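Local coordinates for class I phosphodiesterase PDEB1 (Leishmania major, PDB 2R8Q), which is a class I phosphodiesterase whose all-helical catalytic domain holds a zinc ion, a magnesium ion and the ligand 3-isobutyl-1-methylxanthine, at residues V19-E22 with E23-A26; L84-I87 with L88-R92; G305-G308 with F309-V313; A341-Q344 with E345-D348. One frame throughout, in Å; residues are numbered along the deposited sequence.

Contact 1: V19-E22 with E23-A26; sequences VTPE and EREA
Thr20 and Glu23 form a capping box at the start of helix 21-28, each side chain taking the other's backbone N-H. Glu23 OE2 accepts from Thr20 N at 2.9 Å in a nearly straight bond (171°), met from above the carboxylate plane. The return bond runs from Glu23 N to Thr20 OG1 and measures 3.2 Å. Thr20 can make it because OG1 sits between its own backbone N and carbonyl carbon (chi1 65°), which turns the hydroxyl inward over the first helical turn. Glu23, its chain extended beyond CG, crosses Thr20 at about a right angle, and the fit is close: Thr20 OG1 lies 2.9 Å from Glu23 CG. Glu23 OE2 also holds a salt bridge to Arg92 of helix 80-92. Arg24 bends back at chi3, so that its guanidinium lies with one face under Thr20 O. Arg24 NH1 gives a weak bond to Val19 O (3.1 Å, 129°), while the stronger partner of NH1 is Asn85. Arg24 NH2 rests 3.6 Å from Pro21 CG, and Val19 CG1 packs 3.9 Å from Arg24 CG. One turn on, Glu25 OE2 lies beside Pro21 CB. One carboxylate oxygen of Glu23 thus serves the N-H of the N-cap residue and an arginine together, a setting that would probably favour its charged form at the first turn of the helix.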
loop_
_atom_site.group_PDB
_atom_site.type_symbol
_atom_site.label_atom_id
_atom_site.label_comp_id
_atom_site.label_asym_id
_atom_site.label_seq_id
_atom_site.Cartn_x
_atom_site.Cartn_y
_atom_site.Cartn_z
ATOM N N VAL A 19 -14.126 1.270 17.674
ATOM C CA VAL A 19 -15.312 2.105 17.543
ATOM C C VAL A 19 -15.974 2.058 18.916
ATOM O O VAL A 19 -16.153 0.981 19.486
ATOM C CB VAL A 19 -16.281 1.540 16.488
ATOM C CG1 VAL A 19 -17.582 2.328 16.488
ATOM C CG2 VAL A 19 -15.632 1.596 15.114
ATOM N N THR A 20 -16.326 3.221 19.450
ATOM C CA THR A 20 -16.942 3.283 20.770
ATOM C C THR A 20 -18.446 3.075 20.721
ATOM O O THR A 20 -19.074 3.240 19.678
ATOM C CB THR A 20 -16.679 4.639 21.442
ATOM O OG1 THR A 20 -17.322 5.674 20.689
ATOM C CG2 THR A 20 -15.182 4.917 21.513
ATOM N N PRO A 21 -19.044 2.689 21.857
ATOM C CA PRO A 21 -20.489 2.474 21.901
ATOM C C PRO A 21 -21.217 3.769 21.565
ATOM O O PRO A 21 -22.250 3.756 20.898
ATOM C CB PRO A 21 -20.728 2.046 23.347
ATOM C CG PRO A 21 -19.469 1.319 23.683
ATOM C CD PRO A 21 -18.406 2.223 23.102
ATOM N N GLU A 22 -20.668 4.885 22.040
ATOM C CA GLU A 22 -21.259 6.191 21.790
ATOM C C GLU A 22 -21.345 6.472 20.293
ATOM O O GLU A 22 -22.346 7.001 19.813
ATOM C CB GLU A 22 -20.438 7.290 22.475
ATOM C CG GLU A 22 -20.568 7.328 23.996
ATOM C CD GLU A 22 -19.733 6.276 24.708
ATOM O OE1 GLU A 22 -19.775 6.244 25.958
ATOM O OE2 GLU A 22 -19.034 5.485 24.037
ATOM N N GLU A 23 -20.294 6.123 19.555
ATOM C CA GLU A 23 -20.291 6.347 18.112
ATOM C C GLU A 23 -21.380 5.517 17.437
ATOM O O GLU A 23 -22.051 5.987 16.517
ATOM C CB GLU A 23 -18.925 5.997 17.511
ATOM C CG GLU A 23 -17.773 6.828 18.055
ATOM C CD GLU A 23 -16.434 6.427 17.466
ATOM O OE1 GLU A 23 -16.164 6.777 16.297
ATOM O OE2 GLU A 23 -15.653 5.753 18.169
ATOM N N ARG A 24 -21.555 4.277 17.887
ATOM C CA ARG A 24 -22.582 3.424 17.311
ATOM C C ARG A 24 -23.957 3.962 17.695
ATOM O O ARG A 24 -24.873 3.991 16.874
ATOM C CB ARG A 24 -22.424 1.973 17.793
ATOM C CG ARG A 24 -21.226 1.241 17.190
ATOM C CD ARG A 24 -21.242 -0.249 17.531
ATOM N NE ARG A 24 -20.959 -0.495 18.944
ATOM C CZ ARG A 24 -19.737 -0.629 19.450
ATOM N NH1 ARG A 24 -18.676 -0.550 18.658
ATOM N NH2 ARG A 24 -19.570 -0.823 20.755
ATOM N N GLU A 25 -24.088 4.398 18.946
ATOM C CA GLU A 25 -25.345 4.940 19.444
ATOM C C GLU A 25 -25.792 6.170 18.663
ATOM O O GLU A 25 -26.980 6.350 18.403
ATOM C CB GLU A 25 -25.203 5.288 20.929
ATOM C CG GLU A 25 -25.245 4.068 21.844
ATOM C CD GLU A 25 -24.587 4.315 23.190
ATOM O OE1 GLU A 25 -24.704 5.443 23.718
ATOM O OE2 GLU A 25 -23.961 3.374 23.728
ATOM N N ALA A 26 -24.834 7.007 18.283
ATOM C CA ALA A 26 -25.136 8.221 17.531
ATOM C C ALA A 26 -25.744 7.896 16.170
ATOM O O ALA A 26 -26.509 8.687 15.622
ATOM C CB ALA A 26 -23.872 9.056 17.360
#

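Contact 2: L84-I87 with L88-R92; sequences LNFI and LQCRR
Cys90 rests its sulfur on the Phe86 ring one helical turn earlier, a Cys sulfur-aromatic contact. SG stands over one face, 3.8 Å from the ring centroid and 19° off the normal, displaced toward the rim so that its nearest ring atom is CZ at 3.6 Å. The two first torsions bring this about: Phe86 CG is anti to its own backbone N (173°), whereas Cys90 SG is swung back beside its N (-76°), toward the preceding turn. Round the helix, Leu84 CG touches Leu88 CD1 at 4.2 Å, and Gln89 CG lies close over Asn85 O at 3.1 Å. Leu88 CD2 in turn sits above the centre of the Arg91 guanidinium, which is held by a salt bridge to Asp57. Beneath these side chains run four regular helical bonds, among them Cys90 N to Phe86 O at 2.9 Å, which set the spacing between the paired residues. The contact is largely buried. Phe86 and Cys90 face helix 127-139, meeting Val139 among others; Ile87 turns to Ala60 and Val63 of helix 55-68, and Leu84 and Leu88 both reach Val27 of helix 21-28.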
loop_
_atom_site.group_PDB
_atom_site.type_symbol
_atom_site.label_atom_id
_atom_site.label_comp_id
_atom_site.label_asym_id
_atom_site.label_seq_id
_atom_site.Cartn_x
_atom_site.Cartn_y
_atom_site.Cartn_z
ATOM N N LEU A 84 -22.015 -2.386 11.518
ATOM C CA LEU A 84 -21.980 -0.979 11.906
ATOM C C LEU A 84 -20.542 -0.511 12.136
ATOM O O LEU A 84 -20.164 0.583 11.704
ATOM C CB LEU A 84 -22.839 -0.742 13.159
ATOM C CG LEU A 84 -23.010 0.718 13.602
ATOM C CD1 LEU A 84 -23.502 1.579 12.432
ATOM C CD2 LEU A 84 -24.000 0.784 14.763
ATOM N N ASN A 85 -19.733 -1.330 12.807
ATOM C CA ASN A 85 -18.340 -0.958 13.040
ATOM C C ASN A 85 -17.631 -0.773 11.703
ATOM O O ASN A 85 -16.842 0.156 11.536
ATOM C CB ASN A 85 -17.598 -2.026 13.847
ATOM C CG ASN A 85 -17.950 -1.999 15.323
ATOM O OD1 ASN A 85 -18.397 -0.979 15.854
ATOM N ND2 ASN A 85 -17.728 -3.124 16.001
ATOM N N PHE A 86 -17.904 -1.668 10.757
ATOM C CA PHE A 86 -17.284 -1.583 9.432
ATOM C C PHE A 86 -17.648 -0.255 8.767
ATOM O O PHE A 86 -16.780 0.459 8.263
ATOM C CB PHE A 86 -17.749 -2.752 8.558
ATOM C CG PHE A 86 -17.300 -2.660 7.125
ATOM C CD1 PHE A 86 -15.979 -2.938 6.776
ATOM C CD2 PHE A 86 -18.198 -2.297 6.128
ATOM C CE1 PHE A 86 -15.563 -2.855 5.452
ATOM C CE2 PHE A 86 -17.792 -2.211 4.796
ATOM C CZ PHE A 86 -16.474 -2.490 4.461
ATOM N N ILE A 87 -18.932 0.082 8.776
ATOM C CA ILE A 87 -19.384 1.333 8.175
ATOM C C ILE A 87 -18.666 2.521 8.822
ATOM O O ILE A 87 -18.196 3.425 8.131
ATOM C CB ILE A 87 -20.909 1.492 8.338
ATOM C CG1 ILE A 87 -21.623 0.404 7.533
ATOM C CG2 ILE A 87 -21.350 2.881 7.886
ATOM C CD1 ILE A 87 -23.112 0.301 7.814
ATOM N N LEU A 88 -18.552 2.508 10.147
ATOM C CA LEU A 88 -17.894 3.607 10.850
ATOM C C LEU A 88 -16.383 3.642 10.643
ATOM O O LEU A 88 -15.785 4.715 10.651
ATOM C CB LEU A 88 -18.220 3.550 12.346
ATOM C CG LEU A 88 -19.690 3.826 12.676
ATOM C CD1 LEU A 88 -19.937 3.598 14.158
ATOM C CD2 LEU A 88 -20.040 5.262 12.286
ATOM N N GLN A 89 -15.763 2.475 10.468
ATOM C CA GLN A 89 -14.325 2.434 10.228
ATOM C C GLN A 89 -14.068 2.998 8.833
ATOM O O GLN A 89 -13.057 3.660 8.599
ATOM C CB GLN A 89 -13.792 1.000 10.339
ATOM C CG GLN A 89 -13.724 0.474 11.780
ATOM C CD GLN A 89 -12.608 1.108 12.603
ATOM O OE1 GLN A 89 -11.960 2.063 12.172
ATOM N NE2 GLN A 89 -12.385 0.576 13.804
ATOM N N CYS A 90 -14.987 2.738 7.905
ATOM C CA CYS A 90 -14.850 3.276 6.552
ATOM C C CYS A 90 -15.010 4.798 6.608
ATOM O O CYS A 90 -14.200 5.546 6.056
ATOM C CB CYS A 90 -15.917 2.690 5.617
ATOM S SG CYS A 90 -15.635 0.981 5.065
ATOM N N ARG A 91 -16.055 5.253 7.291
ATOM C CA ARG A 91 -16.330 6.679 7.402
ATOM C C ARG A 91 -15.126 7.462 7.923
ATOM O O ARG A 91 -14.824 8.556 7.437
ATOM C CB ARG A 91 -17.541 6.903 8.315
ATOM C CG ARG A 91 -18.055 8.333 8.309
ATOM C CD ARG A 91 -19.270 8.497 9.208
ATOM N NE ARG A 91 -18.923 8.401 10.623
ATOM C CZ ARG A 91 -19.793 8.560 11.615
ATOM N NH1 ARG A 91 -21.064 8.820 11.347
ATOM N NH2 ARG A 91 -19.387 8.479 12.877
ATOM N N ARG A 92 -14.440 6.896 8.912
ATOM C CA ARG A 92 -13.275 7.540 9.513
ATOM C C ARG A 92 -12.151 7.803 8.522
ATOM O O ARG A 92 -11.328 8.694 8.730
ATOM C CB ARG A 92 -12.697 6.671 10.630
ATOM C CG ARG A 92 -13.504 6.599 11.898
ATOM C CD ARG A 92 -12.809 5.664 12.875
ATOM N NE ARG A 92 -13.450 5.652 14.184
ATOM C CZ ARG A 92 -13.033 4.915 15.209
ATOM N NH1 ARG A 92 -11.975 4.127 15.073
ATOM N NH2 ARG A 92 -13.669 4.971 16.370
#

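Contact 3: G305-G308 with F309-V313. With IBM (3-isobutyl-1-methylxanthine), chain E.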
loop_
_atom_site.group_PDB
_atom_site.type_symbol
_atom_site.label_atom_id
_atom_site.label_comp_id
_atom_site.label_asym_id
_atom_site.label_seq_id
_atom_site.Cartn_x
_atom_site.Cartn_y
_atom_site.Cartn_z
ATOM N N GLY A 305 -19.676 21.329 -19.130
ATOM C CA GLY A 305 -18.905 20.207 -18.622
ATOM C C GLY A 305 -19.711 18.926 -18.511
ATOM O O GLY A 305 -19.199 17.835 -18.776
ATOM N N GLN A 306 -20.974 19.051 -18.117
ATOM C CA GLN A 306 -21.839 17.886 -17.978
ATOM C C GLN A 306 -22.182 17.304 -19.342
ATOM O O GLN A 306 -22.230 16.089 -19.513
ATOM C CB GLN A 306 -23.113 18.265 -17.220
ATOM C CG GLN A 306 -22.868 18.556 -15.748
ATOM C CD GLN A 306 -22.416 17.322 -14.988
ATOM O OE1 GLN A 306 -23.189 16.389 -14.779
ATOM N NE2 GLN A 306 -21.154 17.310 -14.580
ATOM N N ILE A 307 -22.416 18.174 -20.317
ATOM C CA ILE A 307 -22.727 17.714 -21.662
ATOM C C ILE A 307 -21.529 16.966 -22.238
ATOM O O ILE A 307 -21.686 15.926 -22.873
ATOM C CB ILE A 307 -23.093 18.895 -22.581
ATOM C CG1 ILE A 307 -24.415 19.508 -22.120
ATOM C CG2 ILE A 307 -23.206 18.422 -24.024
ATOM C CD1 ILE A 307 -24.833 20.729 -22.902
ATOM N N GLY A 308 -20.331 17.493 -22.002
ATOM C CA GLY A 308 -19.130 16.842 -22.493
ATOM C C GLY A 308 -18.946 15.472 -21.867
ATOM O O GLY A 308 -18.635 14.499 -22.555
ATOM N N PHE A 309 -19.150 15.386 -20.555
ATOM C CA PHE A 309 -18.997 14.116 -19.852
ATOM C C PHE A 309 -20.052 13.107 -20.308
ATOM O O PHE A 309 -19.761 11.922 -20.476
ATOM C CB PHE A 309 -19.099 14.332 -18.341
ATOM C CG PHE A 309 -18.806 13.101 -17.534
ATOM C CD1 PHE A 309 -17.557 12.490 -17.603
ATOM C CD2 PHE A 309 -19.776 12.548 -16.707
ATOM C CE1 PHE A 309 -17.279 11.346 -16.857
ATOM C CE2 PHE A 309 -19.507 11.405 -15.958
ATOM C CZ PHE A 309 -18.256 10.803 -16.034
ATOM N N ILE A 310 -21.278 13.576 -20.508
ATOM C CA ILE A 310 -22.350 12.697 -20.958
ATOM C C ILE A 310 -22.076 12.195 -22.376
ATOM O O ILE A 310 -22.095 10.994 -22.638
ATOM C CB ILE A 310 -23.714 13.421 -20.944
ATOM C CG1 ILE A 310 -24.174 13.633 -19.498
ATOM C CG2 ILE A 310 -24.746 12.614 -21.727
ATOM C CD1 ILE A 310 -25.449 14.453 -19.373
ATOM N N ASP A 311 -21.808 13.127 -23.281
ATOM C CA ASP A 311 -21.551 12.792 -24.675
ATOM C C ASP A 311 -20.405 11.825 -24.946
ATOM O O ASP A 311 -20.549 10.903 -25.748
ATOM C CB ASP A 311 -21.313 14.070 -25.486
ATOM C CG ASP A 311 -22.596 14.810 -25.795
ATOM O OD1 ASP A 311 -23.672 14.320 -25.391
ATOM O OD2 ASP A 311 -22.530 15.878 -26.445
ATOM N N PHE A 312 -19.272 12.016 -24.278
ATOM C CA PHE A 312 -18.124 11.165 -24.550
ATOM C C PHE A 312 -17.701 10.138 -23.509
ATOM O O PHE A 312 -16.741 9.402 -23.729
ATOM C CB PHE A 312 -16.932 12.048 -24.922
ATOM C CG PHE A 312 -17.223 12.991 -26.055
ATOM C CD1 PHE A 312 -17.499 14.333 -25.810
ATOM C CD2 PHE A 312 -17.271 12.525 -27.365
ATOM C CE1 PHE A 312 -17.823 15.200 -26.856
ATOM C CE2 PHE A 312 -17.594 13.382 -28.418
ATOM C CZ PHE A 312 -17.871 14.722 -28.161
ATOM N N VAL A 313 -18.408 10.068 -22.388
ATOM C CA VAL A 313 -18.052 9.092 -21.367
ATOM C C VAL A 313 -19.254 8.346 -20.801
ATOM O O VAL A 313 -19.556 7.229 -21.224
ATOM C CB VAL A 313 -17.281 9.748 -20.193
ATOM C CG1 VAL A 313 -16.899 8.688 -19.165
ATOM C CG2 VAL A 313 -16.030 10.446 -20.711
HETATM N N9 IBM E . -15.337 13.331 -14.536
HETATM C C8 IBM E . -15.379 14.441 -15.343
HETATM N N7 IBM E . -16.502 15.111 -15.262
HETATM C C5 IBM E . -17.247 14.393 -14.338
HETATM C C4 IBM E . -16.546 13.298 -13.883
HETATM N N3 IBM E . -16.955 12.378 -12.981
HETATM C C2 IBM E . -18.212 12.585 -12.487
HETATM N N1 IBM E . -18.996 13.670 -12.891
HETATM C C6 IBM E . -18.517 14.571 -13.811
HETATM O O6 IBM E . -19.198 15.522 -14.163
HETATM O O2 IBM E . -18.666 11.795 -11.666
HETATM C C10 IBM E . -20.329 13.847 -12.334
HETATM C C11 IBM E . -16.119 11.263 -12.569
HETATM C C12 IBM E . -14.897 11.800 -11.818
HETATM C C13 IBM E . -15.179 11.900 -10.325
HETATM C C14 IBM E . -13.676 10.932 -12.083
#
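This is a local contact between successive turns of helix 302-324, where Gly305 O receives Phe309 N and two side chains, Gln306 and Phe309, reach out together to 3-isobutyl-1-methylxanthine. Phe309 N lies 3.0 Å from Gly305 O, and Phe309 CB lies against the same oxygen. Gln306 folds at chi2 (-66°) and ends with NE2 at 2.7 Å from O6 of the ligand, giving a hydrogen bond whose angle at the hydrogen is 134°. Phe309 has its CG anti to the backbone N (-174°), which carries the ring out from the helix and beneath the xanthine. The bicyclic system lies over one face of that ring, with C5 above the ring centre. Phe309 CE1 comes to 3.6 Å from N9 of the ligand and Phe309 CE2 to 3.8 Å from its N1; all six ring carbons are this near a ligand atom, so the two flat systems run nearly parallel. A glutamine that bonds to the purine ring system and a phenylalanine that lies under it are the hallmark of the phosphodiesterase pocket, completed here by Tyr99, His100, Asn257, Val272, Phe276 and Met293. Three residues apart on one helix, they hold the ligand at its O6 and over one face of its ring system. Ile310 CG1 lies 3.1 Å from Gln306 O. Ile307 and Asp311 point the same way side by side, Ile307 CG2 meeting Asp311 OD2 at 3.6 Å, and the Asp311 carboxylate is held by a salt bridge to Arg340. Phe312 N still bonds to Gly308 O at 3.1 Å as the helix widens into a pi-type turn at 310-313.

Contact 4: A341-Q344 with E345-D348; sequences AKWQ and EILD
Gln344 leans along the helix to meet Asp348 one turn on. Its CB merely lies over the next peptide nitrogen, that of Glu345. With CG anti to the backbone N (-173°), the chain heads toward the next turn, and Gln344 CG comes to 3.3 Å from Asp348 OD2. A bend at chi2 then lifts Gln344 CD to 3.8 Å from Asp348 OD2. At the tip, Gln344 NE2 donates to Asp348 OD1 at 3.2 Å (149°), close to its own amide plane but above that of the carboxylate; a second, weak bond goes to OD2. OE1 makes a weak bond back to Arg340. Asp348 OD2 also lies 2.8 Å from Gln344 O, and as both are acceptors the placing of this carboxylate oxygen is doubtful. Gln344 O receives Asp348 N, likewise at 2.8 Å, near the C-terminal end of the helix. On another side, Trp343 and Ile346 lie alongside each other, Trp343 CE3 to Ile346 CD1 at 3.9 Å. There the helix is packed into the fold: Trp343 and Leu347 rest on Ala303 of helix 302-324, while Phe262 of helix 262-285 meets the Trp343 ring, its plane inclined by about 60°, and also touches Ile346.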
loop_
_atom_site.group_PDB
_atom_site.type_symbol
_atom_site.label_atom_id
_atom_site.label_comp_id
_atom_site.label_asym_id
_atom_site.label_seq_id
_atom_site.Cartn_x
_atom_site.Cartn_y
_atom_site.Cartn_z
ATOM N N ALA A 341 -30.635 16.905 -22.289
ATOM C CA ALA A 341 -31.563 17.844 -22.908
ATOM C C ALA A 341 -31.749 19.077 -22.030
ATOM O O ALA A 341 -31.799 20.201 -22.529
ATOM C CB ALA A 341 -32.906 17.166 -23.152
ATOM N N LYS A 342 -31.849 18.864 -20.722
ATOM C CA LYS A 342 -32.027 19.973 -19.793
ATOM C C LYS A 342 -30.779 20.851 -19.729
ATOM O O LYS A 342 -30.882 22.072 -19.622
ATOM C CB LYS A 342 -32.388 19.447 -18.401
ATOM C CG LYS A 342 -33.729 18.729 -18.366
ATOM C CD LYS A 342 -34.084 18.243 -16.970
ATOM C CE LYS A 342 -35.444 17.561 -16.962
ATOM N NZ LYS A 342 -35.831 17.110 -15.597
ATOM N N TRP A 343 -29.600 20.237 -19.794
ATOM C CA TRP A 343 -28.361 21.009 -19.766
ATOM C C TRP A 343 -28.271 21.842 -21.040
ATOM O O TRP A 343 -27.834 22.994 -21.013
ATOM C CB TRP A 343 -27.139 20.087 -19.683
ATOM C CG TRP A 343 -26.918 19.457 -18.337
ATOM C CD1 TRP A 343 -26.866 18.121 -18.059
ATOM C CD2 TRP A 343 -26.680 20.135 -17.093
ATOM N NE1 TRP A 343 -26.609 17.922 -16.722
ATOM C CE2 TRP A 343 -26.491 19.141 -16.106
ATOM C CE3 TRP A 343 -26.608 21.485 -16.718
ATOM C CZ2 TRP A 343 -26.233 19.452 -14.764
ATOM C CZ3 TRP A 343 -26.350 21.796 -15.383
ATOM C CH2 TRP A 343 -26.166 20.779 -14.424
ATOM N N GLN A 344 -28.686 21.249 -22.155
ATOM C CA GLN A 344 -28.657 21.925 -23.447
ATOM C C GLN A 344 -29.627 23.103 -23.455
ATOM O O GLN A 344 -29.363 24.136 -24.072
ATOM C CB GLN A 344 -29.022 20.944 -24.565
ATOM C CG GLN A 344 -28.867 21.505 -25.971
ATOM C CD GLN A 344 -27.427 21.836 -26.312
ATOM O OE1 GLN A 344 -26.559 20.962 -26.301
ATOM N NE2 GLN A 344 -27.165 23.102 -26.615
ATOM N N GLU A 345 -30.754 22.944 -22.768
ATOM C CA GLU A 345 -31.750 24.004 -22.703
ATOM C C GLU A 345 -31.217 25.159 -21.863
ATOM O O GLU A 345 -31.505 26.325 -22.139
ATOM C CB GLU A 345 -33.054 23.469 -22.105
ATOM C CG GLU A 345 -34.201 24.466 -22.131
ATOM C CD GLU A 345 -35.534 23.833 -21.786
ATOM O OE1 GLU A 345 -35.679 23.316 -20.658
ATOM O OE2 GLU A 345 -36.439 23.849 -22.649
ATOM N N ILE A 346 -30.437 24.830 -20.837
ATOM C CA ILE A 346 -29.852 25.844 -19.971
ATOM C C ILE A 346 -28.840 26.656 -20.769
ATOM O O ILE A 346 -28.668 27.855 -20.538
ATOM C CB ILE A 346 -29.148 25.204 -18.751
ATOM C CG1 ILE A 346 -30.191 24.573 -17.826
ATOM C CG2 ILE A 346 -28.333 26.249 -18.005
ATOM C CD1 ILE A 346 -29.605 23.915 -16.589
ATOM N N LEU A 347 -28.173 25.997 -21.713
ATOM C CA LEU A 347 -27.188 26.666 -22.553
ATOM C C LEU A 347 -27.874 27.483 -23.639
ATOM O O LEU A 347 -27.552 28.655 -23.837
ATOM C CB LEU A 347 -26.244 25.648 -23.196
ATOM C CG LEU A 347 -25.220 24.976 -22.279
ATOM C CD1 LEU A 347 -24.371 24.014 -23.091
ATOM C CD2 LEU A 347 -24.340 26.031 -21.625
ATOM N N ASP A 348 -28.818 26.865 -24.345
ATOM C CA ASP A 348 -29.540 27.558 -25.406
ATOM C C ASP A 348 -30.300 28.747 -24.830
ATOM O O ASP A 348 -30.574 29.722 -25.533
ATOM C CB ASP A 348 -30.525 26.617 -26.105
ATOM C CG ASP A 348 -29.836 25.465 -26.809
ATOM O OD1 ASP A 348 -28.817 25.706 -27.489
ATOM O OD2 ASP A 348 -30.321 24.321 -26.693
#

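All four contacts are local turns in series along the chain, so none closes a long loop and none nests in or crosses another. Contact 1 starts helix 21-28 and touches contact 2 on helix 80-92 through a salt bridge, a probable hydrogen bond and Val19, tying the N-terminal end to the helical body. Across the centre of the chain from contact 2, some 34 Å between centres, contact 3 lines the ligand pocket. Contact 4 follows on the next helix, 330-348, near the C terminus. Residues 305-313 and 341-348 pack directly: Ile307 CD1 is 3.3 Å from Leu347 CD1, and Gln306 CB 3.5 Å from Trp343 NE1, which puts Trp343 behind the ligand-binding glutamine.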